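Local coordinates for putative oxidoreductase (Bacteroides fragilis NCTC 9343, PDB 3EOF), which binds flavin mononucleotide and probably works as an oxidoreductase of the nitroreductase family, with its exact substrate unknown, at residues G125-P138 / V151-A163. Residues are numbered along the deposited sequence; the frame is centred on the assembly and turned at random.
With FMN (flavin mononucleotide), chain C.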
ATOM      1  N   GLY A 125      15.157  12.768   8.694  1.00 20.70           N
ATOM      2  CA  GLY A 125      14.942  14.192   8.964  1.00 21.30           C
ATOM      3  C   GLY A 125      14.162  14.914   7.873  1.00 22.72           C
ATOM      4  O   GLY A 125      14.009  16.114   7.909  1.00 24.44           O
ATOM      5  N   LEU A 126      13.666  14.192   6.889  1.00 20.61           N
ATOM      6  CA  LEU A 126      12.865  14.845   5.835  1.00 19.26           C
ATOM      7  C   LEU A 126      11.363  14.844   6.186  1.00 22.57           C
ATOM      8  O   LEU A 126      10.915  14.189   7.121  1.00 23.89           O
ATOM      9  CB  LEU A 126      13.103  14.155   4.507  1.00 17.51           C
ATOM     10  CG  LEU A 126      14.514  14.119   3.921  1.00 17.66           C
ATOM     11  CD1 LEU A 126      14.701  12.942   2.932  1.00 20.71           C
ATOM     12  CD2 LEU A 126      14.890  15.424   3.267  1.00 26.18           C
ATOM     13  N   GLY A 127      10.590  15.645   5.458  1.00 23.82           N
ATOM     14  CA  GLY A 127       9.156  15.684   5.639  1.00 20.44           C
ATOM     15  C   GLY A 127       8.569  15.253   4.304  1.00 20.08           C
ATOM     16  O   GLY A 127       9.081  15.567   3.246  1.00 21.21           O
ATOM     17  N   ILE A 128       7.491  14.511   4.368  1.00 20.73           N
ATOM     18  CA  ILE A 128       6.833  13.994   3.199  1.00 21.57           C
ATOM     19  C   ILE A 128       5.325  14.322   3.274  1.00 22.40           C
ATOM     20  O   ILE A 128       4.777  14.645   4.317  1.00 20.18           O
ATOM     21  CB  ILE A 128       7.041  12.447   3.074  1.00 21.64           C
ATOM     22  CG1 ILE A 128       6.307  11.692   4.189  1.00 22.93           C
ATOM     23  CG2 ILE A 128       8.581  12.053   3.092  1.00 22.96           C
ATOM     24  CD1 ILE A 128       4.817  11.413   3.966  1.00 15.61           C
ATOM     25  N   CYS A 129       4.684  14.200   2.127  1.00 24.06           N
ATOM     26  CA  CYS A 129       3.257  14.379   1.978  1.00 23.52           C
ATOM     27  C   CYS A 129       2.840  13.540   0.786  1.00 23.07           C
ATOM     28  O   CYS A 129       3.452  13.609  -0.281  1.00 23.49           O
ATOM     29  CB  CYS A 129       2.896  15.832   1.717  1.00 24.55           C
ATOM     30  SG  CYS A 129       1.131  16.095   1.638  1.00 24.34           S
ATOM     31  N   TYR A 130       1.827  12.707   0.965  1.00 24.04           N
ATOM     32  CA  TYR A 130       1.309  11.930  -0.130  1.00 23.78           C
ATOM     33  C   TYR A 130       0.323  12.814  -0.847  1.00 25.35           C
ATOM     34  O   TYR A 130      -0.320  13.632  -0.209  1.00 27.90           O
ATOM     35  CB  TYR A 130       0.563  10.719   0.385  1.00 22.04           C
ATOM     36  CG  TYR A 130       1.430   9.533   0.856  1.00 21.19           C
ATOM     37  CD1 TYR A 130       1.770   8.528  -0.025  1.00 26.06           C
ATOM     38  CD2 TYR A 130       1.818   9.394   2.153  1.00 21.10           C
ATOM     39  CE1 TYR A 130       2.491   7.408   0.381  1.00 15.15           C
ATOM     40  CE2 TYR A 130       2.567   8.270   2.571  1.00 17.37           C
ATOM     41  CZ  TYR A 130       2.883   7.273   1.636  1.00 20.67           C
ATOM     42  OH  TYR A 130       3.619   6.133   1.936  1.00 17.70           O
ATOM     43  N   LEU A 131       0.216  12.655  -2.160  1.00 26.55           N
ATOM     44  CA  LEU A 131      -0.797  13.353  -2.936  1.00 30.55           C
ATOM     45  C   LEU A 131      -1.774  12.236  -3.435  1.00 32.99           C
ATOM     46  O   LEU A 131      -1.393  11.269  -4.214  1.00 32.75           O
ATOM     47  CB  LEU A 131      -0.207  14.187  -4.076  1.00 28.52           C
ATOM     48  CG  LEU A 131       1.043  15.044  -3.807  1.00 29.12           C
ATOM     49  CD1 LEU A 131       1.643  15.501  -5.140  1.00 26.34           C
ATOM     50  CD2 LEU A 131       0.777  16.231  -2.848  1.00 27.55           C
ATOM     51  N   GLY A 132      -3.020  12.379  -2.956  1.00 31.83           N
ATOM     52  CA  GLY A 132      -4.130  11.476  -3.292  1.00 32.55           C
ATOM     53  C   GLY A 132      -4.686  11.789  -4.661  1.00 32.19           C
ATOM     54  O   GLY A 132      -5.452  11.003  -5.279  1.00 31.97           O
ATOM     55  N   THR A 133      -4.262  12.938  -5.164  1.00 28.60           N
ATOM     56  CA  THR A 133      -4.666  13.398  -6.486  1.00 26.11           C
ATOM     57  C   THR A 133      -4.144  12.522  -7.631  1.00 24.38           C
ATOM     58  O   THR A 133      -4.603  12.630  -8.780  1.00 22.96           O
ATOM     59  CB  THR A 133      -4.235  14.837  -6.648  1.00 26.54           C
ATOM     60  OG1 THR A 133      -2.891  14.983  -6.142  1.00 25.62           O
ATOM     61  CG2 THR A 133      -5.158  15.713  -5.826  1.00 22.74           C
ATOM     62  N   THR A 134      -3.180  11.658  -7.328  1.00 22.68           N
ATOM     63  CA  THR A 134      -2.599  10.754  -8.323  1.00 22.03           C
ATOM     64  C   THR A 134      -3.616   9.860  -8.988  1.00 22.02           C
ATOM     65  O   THR A 134      -3.474   9.561 -10.156  1.00 19.43           O
ATOM     66  CB  THR A 134      -1.525   9.830  -7.669  1.00 17.14           C
ATOM     67  OG1 THR A 134      -0.562  10.632  -7.018  1.00 22.55           O
ATOM     68  CG2 THR A 134      -0.810   9.032  -8.674  1.00 17.10           C
ATOM     69  N   THR A 135      -4.592   9.374  -8.205  1.00 23.20           N
ATOM     70  CA  THR A 135      -5.651   8.504  -8.675  1.00 22.69           C
ATOM     71  C   THR A 135      -6.878   9.326  -9.142  1.00 20.77           C
ATOM     72  O   THR A 135      -7.839   8.776  -9.655  1.00 22.24           O
ATOM     73  CB  THR A 135      -5.955   7.420  -7.635  1.00 27.54           C
ATOM     74  OG1 THR A 135      -6.020   8.004  -6.333  1.00 28.51           O
ATOM     75  CG2 THR A 135      -4.837   6.382  -7.615  1.00 25.41           C
ATOM     76  N   TYR A 136      -6.854  10.644  -8.973  1.00 22.14           N
ATOM     77  CA  TYR A 136      -7.920  11.501  -9.601  1.00 24.00           C
ATOM     78  C   TYR A 136      -7.518  11.838 -11.024  1.00 24.54           C
ATOM     79  O   TYR A 136      -8.368  11.969 -11.935  1.00 26.31           O
ATOM     80  CB  TYR A 136      -8.162  12.810  -8.843  1.00 27.09           C
ATOM     81  CG  TYR A 136      -8.916  12.607  -7.566  1.00 36.86           C
ATOM     82  CD1 TYR A 136      -8.288  12.025  -6.464  1.00 39.62           C
ATOM     83  CD2 TYR A 136     -10.260  12.953  -7.468  1.00 46.39           C
ATOM     84  CE1 TYR A 136      -8.962  11.806  -5.295  1.00 47.41           C
ATOM     85  CE2 TYR A 136     -10.962  12.729  -6.301  1.00 52.84           C
ATOM     86  CZ  TYR A 136     -10.303  12.161  -5.206  1.00 51.36           C
ATOM     87  OH  TYR A 136     -10.984  11.928  -4.028  1.00 51.04           O
ATOM     88  N   ASN A 137      -6.218  12.080 -11.204  1.00 24.18           N
ATOM     89  CA  ASN A 137      -5.687  12.449 -12.526  1.00 23.69           C
ATOM     90  C   ASN A 137      -4.586  11.561 -13.048  1.00 22.40           C
ATOM     91  O   ASN A 137      -3.564  12.065 -13.519  1.00 25.16           O
ATOM     92  CB  ASN A 137      -5.181  13.874 -12.472  1.00 23.30           C
ATOM     93  CG  ASN A 137      -6.288  14.895 -12.602  1.00 19.57           C
ATOM     94  OD1 ASN A 137      -7.173  14.776 -13.453  1.00 34.34           O
ATOM     95  ND2 ASN A 137      -6.211  15.940 -11.786  1.00 22.53           N
ATOM     96  N   PRO A 138      -4.817  10.244 -13.048  1.00 24.71           N
ATOM     97  CA  PRO A 138      -3.765   9.361 -13.510  1.00 24.77           C
ATOM     98  C   PRO A 138      -3.456   9.593 -14.984  1.00 22.54           C
ATOM     99  O   PRO A 138      -2.307   9.548 -15.375  1.00 23.62           O
ATOM    100  CB  PRO A 138      -4.338   7.943 -13.240  1.00 20.78           C
ATOM    101  CG  PRO A 138      -5.837   8.141 -13.309  1.00 23.55           C
ATOM    102  CD  PRO A 138      -6.024   9.482 -12.656  1.00 25.45           C
ATOM    103  N   VAL A 151       2.065   0.219 -16.797  1.00 21.86           N
ATOM    104  CA  VAL A 151       2.601   1.173 -15.806  1.00 22.70           C
ATOM    105  C   VAL A 151       1.448   2.099 -15.474  1.00 22.76           C
ATOM    106  O   VAL A 151       0.771   2.594 -16.359  1.00 27.68           O
ATOM    107  CB  VAL A 151       3.830   1.988 -16.275  1.00 24.57           C
ATOM    108  CG1 VAL A 151       4.353   2.849 -15.128  1.00 21.41           C
ATOM    109  CG2 VAL A 151       4.986   1.032 -16.814  1.00 15.53           C
ATOM    110  N   PHE A 152       1.211   2.263 -14.180  1.00 24.04           N
ATOM    111  CA  PHE A 152       0.119   3.033 -13.685  1.00 23.29           C
ATOM    112  C   PHE A 152       0.564   3.799 -12.425  1.00 22.00           C
ATOM    113  O   PHE A 152       1.122   3.201 -11.496  1.00 21.84           O
ATOM    114  CB  PHE A 152      -1.069   2.068 -13.368  1.00 23.86           C
ATOM    115  CG  PHE A 152      -2.366   2.799 -13.133  1.00 27.09           C
ATOM    116  CD1 PHE A 152      -2.602   3.440 -11.926  1.00 23.61           C
ATOM    117  CD2 PHE A 152      -3.324   2.877 -14.127  1.00 23.24           C
ATOM    118  CE1 PHE A 152      -3.761   4.181 -11.716  1.00 32.48           C
ATOM    119  CE2 PHE A 152      -4.486   3.608 -13.928  1.00 29.50           C
ATOM    120  CZ  PHE A 152      -4.703   4.255 -12.703  1.00 27.46           C
ATOM    121  N   PRO A 153       0.316   5.123 -12.366  1.00 20.27           N
ATOM    122  CA  PRO A 153       0.733   5.873 -11.191  1.00 18.39           C
ATOM    123  C   PRO A 153      -0.188   5.595 -10.018  1.00 19.63           C
ATOM    124  O   PRO A 153      -1.417   5.692 -10.145  1.00 19.50           O
ATOM    125  CB  PRO A 153       0.598   7.310 -11.643  1.00 17.48           C
ATOM    126  CG  PRO A 153      -0.544   7.285 -12.582  1.00 16.28           C
ATOM    127  CD  PRO A 153      -0.371   6.009 -13.343  1.00 17.33           C
ATOM    128  N   ILE A 154       0.409   5.158  -8.907  1.00 20.95           N
ATOM    129  CA  ILE A 154      -0.342   4.773  -7.710  1.00 22.75           C
ATOM    130  C   ILE A 154      -0.434   5.942  -6.747  1.00 25.08           C
ATOM    131  O   ILE A 154      -1.539   6.405  -6.421  1.00 25.06           O
ATOM    132  CB  ILE A 154       0.275   3.514  -7.015  1.00 24.56           C
ATOM    133  CG1 ILE A 154       0.119   2.302  -7.956  1.00 24.77           C
ATOM    134  CG2 ILE A 154      -0.415   3.183  -5.669  1.00 20.30           C
ATOM    135  CD1 ILE A 154      -1.292   2.032  -8.418  1.00 22.85           C
ATOM    136  N   THR A 155       0.701   6.393  -6.251  1.00 25.41           N
ATOM    137  CA  THR A 155       0.710   7.584  -5.412  1.00 26.40           C
ATOM    138  C   THR A 155       1.965   8.435  -5.676  1.00 25.52           C
ATOM    139  O   THR A 155       2.902   7.981  -6.317  1.00 25.97           O
ATOM    140  CB  THR A 155       0.562   7.305  -3.936  1.00 28.72           C
ATOM    141  OG1 THR A 155       0.296   8.555  -3.262  1.00 33.03           O
ATOM    142  CG2 THR A 155       1.815   6.662  -3.410  1.00 23.43           C
ATOM    143  N   THR A 156       1.920   9.679  -5.186  1.00 21.60           N
ATOM    144  CA  THR A 156       2.974  10.651  -5.356  1.00 20.16           C
ATOM    145  C   THR A 156       3.301  11.208  -4.012  1.00 22.82           C
ATOM    146  O   THR A 156       2.403  11.452  -3.222  1.00 24.89           O
ATOM    147  CB  THR A 156       2.525  11.800  -6.272  1.00 21.91           C
ATOM    148  OG1 THR A 156       2.063  11.215  -7.496  1.00 21.02           O
ATOM    149  CG2 THR A 156       3.722  12.763  -6.548  1.00 21.40           C
ATOM    150  N   VAL A 157       4.596  11.366  -3.749  1.00 23.39           N
ATOM    151  CA  VAL A 157       5.079  11.899  -2.507  1.00 22.40           C
ATOM    152  C   VAL A 157       6.003  13.059  -2.775  1.00 24.78           C
ATOM    153  O   VAL A 157       6.982  12.936  -3.515  1.00 26.43           O
ATOM    154  CB  VAL A 157       5.824  10.822  -1.744  1.00 22.21           C
ATOM    155  CG1 VAL A 157       6.525  11.342  -0.486  1.00 19.42           C
ATOM    156  CG2 VAL A 157       4.864   9.696  -1.403  1.00 22.24           C
ATOM    157  N   THR A 158       5.680  14.191  -2.159  1.00 25.62           N
ATOM    158  CA  THR A 158       6.527  15.393  -2.162  1.00 23.36           C
ATOM    159  C   THR A 158       7.431  15.238  -0.919  1.00 23.54           C
ATOM    160  O   THR A 158       6.963  14.868   0.151  1.00 24.15           O
ATOM    161  CB  THR A 158       5.664  16.640  -2.178  1.00 23.03           C
ATOM    162  OG1 THR A 158       4.827  16.669  -1.010  1.00 20.25           O
ATOM    163  CG2 THR A 158       4.772  16.628  -3.491  1.00 18.29           C
ATOM    164  N   VAL A 159       8.725  15.444  -1.114  1.00 23.97           N
ATOM    165  CA  VAL A 159       9.749  15.225  -0.105  1.00 23.87           C
ATOM    166  C   VAL A 159      10.665  16.449  -0.035  1.00 24.50           C
ATOM    167  O   VAL A 159      11.043  17.028  -1.080  1.00 21.74           O
ATOM    168  CB  VAL A 159      10.786  14.091  -0.497  1.00 26.62           C
ATOM    169  CG1 VAL A 159      11.373  13.477   0.754  1.00 23.84           C
ATOM    170  CG2 VAL A 159      10.210  13.063  -1.394  1.00 27.48           C
ATOM    171  N   GLY A 160      11.048  16.816   1.191  1.00 22.87           N
ATOM    172  CA  GLY A 160      11.946  17.931   1.402  1.00 22.56           C
ATOM    173  C   GLY A 160      12.321  18.018   2.840  1.00 22.43           C
ATOM    174  O   GLY A 160      11.817  17.266   3.654  1.00 25.60           O
ATOM    175  N   TYR A 161      13.248  18.907   3.155  1.00 22.83           N
ATOM    176  CA  TYR A 161      13.582  19.163   4.539  1.00 23.82           C
ATOM    177  C   TYR A 161      12.463  20.054   5.045  1.00 22.87           C
ATOM    178  O   TYR A 161      12.045  20.942   4.338  1.00 19.94           O
ATOM    179  CB  TYR A 161      14.922  19.847   4.656  1.00 23.84           C
ATOM    180  CG  TYR A 161      16.030  18.917   4.343  1.00 25.33           C
ATOM    181  CD1 TYR A 161      16.485  18.756   3.042  1.00 25.11           C
ATOM    182  CD2 TYR A 161      16.622  18.181   5.348  1.00 29.88           C
ATOM    183  CE1 TYR A 161      17.512  17.917   2.764  1.00 25.61           C
ATOM    184  CE2 TYR A 161      17.654  17.355   5.082  1.00 25.99           C
ATOM    185  CZ  TYR A 161      18.098  17.217   3.787  1.00 26.53           C
ATOM    186  OH  TYR A 161      19.139  16.365   3.546  1.00 29.53           O
ATOM    187  N   PRO A 162      11.954  19.784   6.251  1.00 25.54           N
ATOM    188  CA  PRO A 162      10.785  20.503   6.755  1.00 23.60           C
ATOM    189  C   PRO A 162      10.974  21.984   6.990  1.00 22.14           C
ATOM    190  O   PRO A 162      11.980  22.383   7.538  1.00 22.17           O
ATOM    191  CB  PRO A 162      10.510  19.824   8.101  1.00 25.53           C
ATOM    192  CG  PRO A 162      11.278  18.576   8.120  1.00 25.14           C
ATOM    193  CD  PRO A 162      12.444  18.779   7.218  1.00 26.14           C
ATOM    194  N   ALA A 163      10.002  22.794   6.574  1.00 21.82           N
ATOM    195  CA  ALA A 163      10.015  24.241   6.832  1.00 22.71           C
ATOM    196  C   ALA A 163       8.730  24.632   7.622  1.00 24.60           C
ATOM    197  O   ALA A 163       8.216  25.747   7.525  1.00 24.00           O
ATOM    198  CB  ALA A 163      10.154  25.053   5.507  1.00 23.22           C
TER
HETATM  199  N1  FMN C 300      -2.363  15.634   2.065  1.00 33.36           N
HETATM  200  C2  FMN C 300      -2.613  16.747   1.254  1.00 35.43           C
HETATM  201  O2  FMN C 300      -2.388  17.898   1.663  1.00 31.38           O
HETATM  202  N3  FMN C 300      -3.156  16.595  -0.023  1.00 32.31           N
HETATM  203  C4  FMN C 300      -3.474  15.333  -0.563  1.00 40.49           C
HETATM  204  O4  FMN C 300      -3.561  15.201  -1.842  1.00 35.07           O
HETATM  205  C4A FMN C 300      -3.229  14.212   0.291  1.00 35.71           C
HETATM  206  N5  FMN C 300      -3.523  12.935  -0.164  1.00 35.20           N
HETATM  207  C5A FMN C 300      -3.259  11.809   0.602  1.00 40.60           C
HETATM  208  C6  FMN C 300      -3.572  10.560   0.047  1.00 36.95           C
HETATM  209  C7  FMN C 300      -3.350   9.394   0.757  1.00 34.24           C
HETATM  210  C7M FMN C 300      -3.733   8.094   0.109  1.00 31.24           C
HETATM  211  C8  FMN C 300      -2.821   9.467   2.043  1.00 30.00           C
HETATM  212  C8M FMN C 300      -2.369   8.201   2.692  1.00 29.62           C
HETATM  213  C9  FMN C 300      -2.502  10.721   2.610  1.00 35.91           C
HETATM  214  C9A FMN C 300      -2.716  11.930   1.901  1.00 31.66           C
HETATM  215  N10 FMN C 300      -2.430  13.227   2.399  1.00 33.30           N
HETATM  216  C10 FMN C 300      -2.682  14.355   1.597  1.00 36.13           C
HETATM  217  C1' FMN C 300      -1.925  13.464   3.820  1.00 23.93           C
HETATM  218  C2' FMN C 300      -3.081  13.273   4.792  1.00 24.82           C
HETATM  219  O2' FMN C 300      -3.983  14.378   4.641  1.00 36.23           O
HETATM  220  C3' FMN C 300      -2.590  13.062   6.210  1.00 31.32           C
HETATM  221  O3' FMN C 300      -1.864  11.829   6.370  1.00 25.00           O
HETATM  222  C4' FMN C 300      -3.733  13.084   7.235  1.00 27.01           C
HETATM  223  O4' FMN C 300      -4.279  14.382   7.351  1.00 34.24           O
HETATM  224  C5' FMN C 300      -3.196  12.754   8.599  1.00 18.34           C
HETATM  225  O5' FMN C 300      -2.123  13.679   8.788  1.00 26.25           O
HETATM  226  P   FMN C 300      -0.652  13.191   9.296  1.00 38.94           P
HETATM  227  O1P FMN C 300       0.015  12.283   8.241  1.00 20.30           O
HETATM  228  O2P FMN C 300      -0.838  12.408  10.570  1.00 30.73           O
HETATM  229  O3P FMN C 300       0.084  14.497   9.628  1.00 32.22           O
HETATM  230  O   HOH W   1      -2.770   8.221  -4.590  1.00 31.82           O
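Leu126 sets its CD2 methyl squarely over the face of the Tyr161 ring, 3.5 Å from the centroid and 5° off the ring normal, a CH-pi contact at one end of an antiparallel strand pair. From there the backbones of 127-131 and 151-160 are laced together, beginning with the bond from Gly127 N to Gly160 O. Neither glycine of this pair has a side chain, and the ring of Pro162 comes against Gly125 O and Gly127 N. Side chains then alternate between two faces. On one, Val157 fits between two neighbours: CG1 packs on Ile128 CB at 3.8 Å, while CG2 reaches over the Tyr130 ring, 3.6 Å from Tyr130 CD1. Thr155 OG1 meets that ring at its edge. On the other face, Leu131 CD1 sits over the notch between the CG2 methyls of Thr156 and Thr158, 3.7 Å from each. Past Leu131 the chain curls through an irregular turn with helix-like backbone angles, and Thr134 drops into the hollow beside the bulge at Ile154 and Thr155. With its hydroxyl beside the backbone N (chi1 -55°), Thr134 OG1 donates to Leu131 O. Thr134 OG1 is also hydrogen-bonded to Thr156 OG1 at 2.7 Å, and Thr134 CG2 rests on Pro153 CB. Farther on, Pro138 CB fits against Phe152 CZ and Pro153 CG. Where strand 127-131 gives way to the turn, Gly132 N donates to FMN O4 (3.1 Å) and weakly to N5; back on the strand, Cys129 SG lies close to N1. Strand 127-131 is outermost within this chain's four-stranded sheet; 151-160 has 73-80 along its other edge. Helix 100-123 packs on Ile128, Tyr130 and Ile154, helix 227-243 meets Phe152 and Pro138, and Ser36 of the second subunit touches Tyr130.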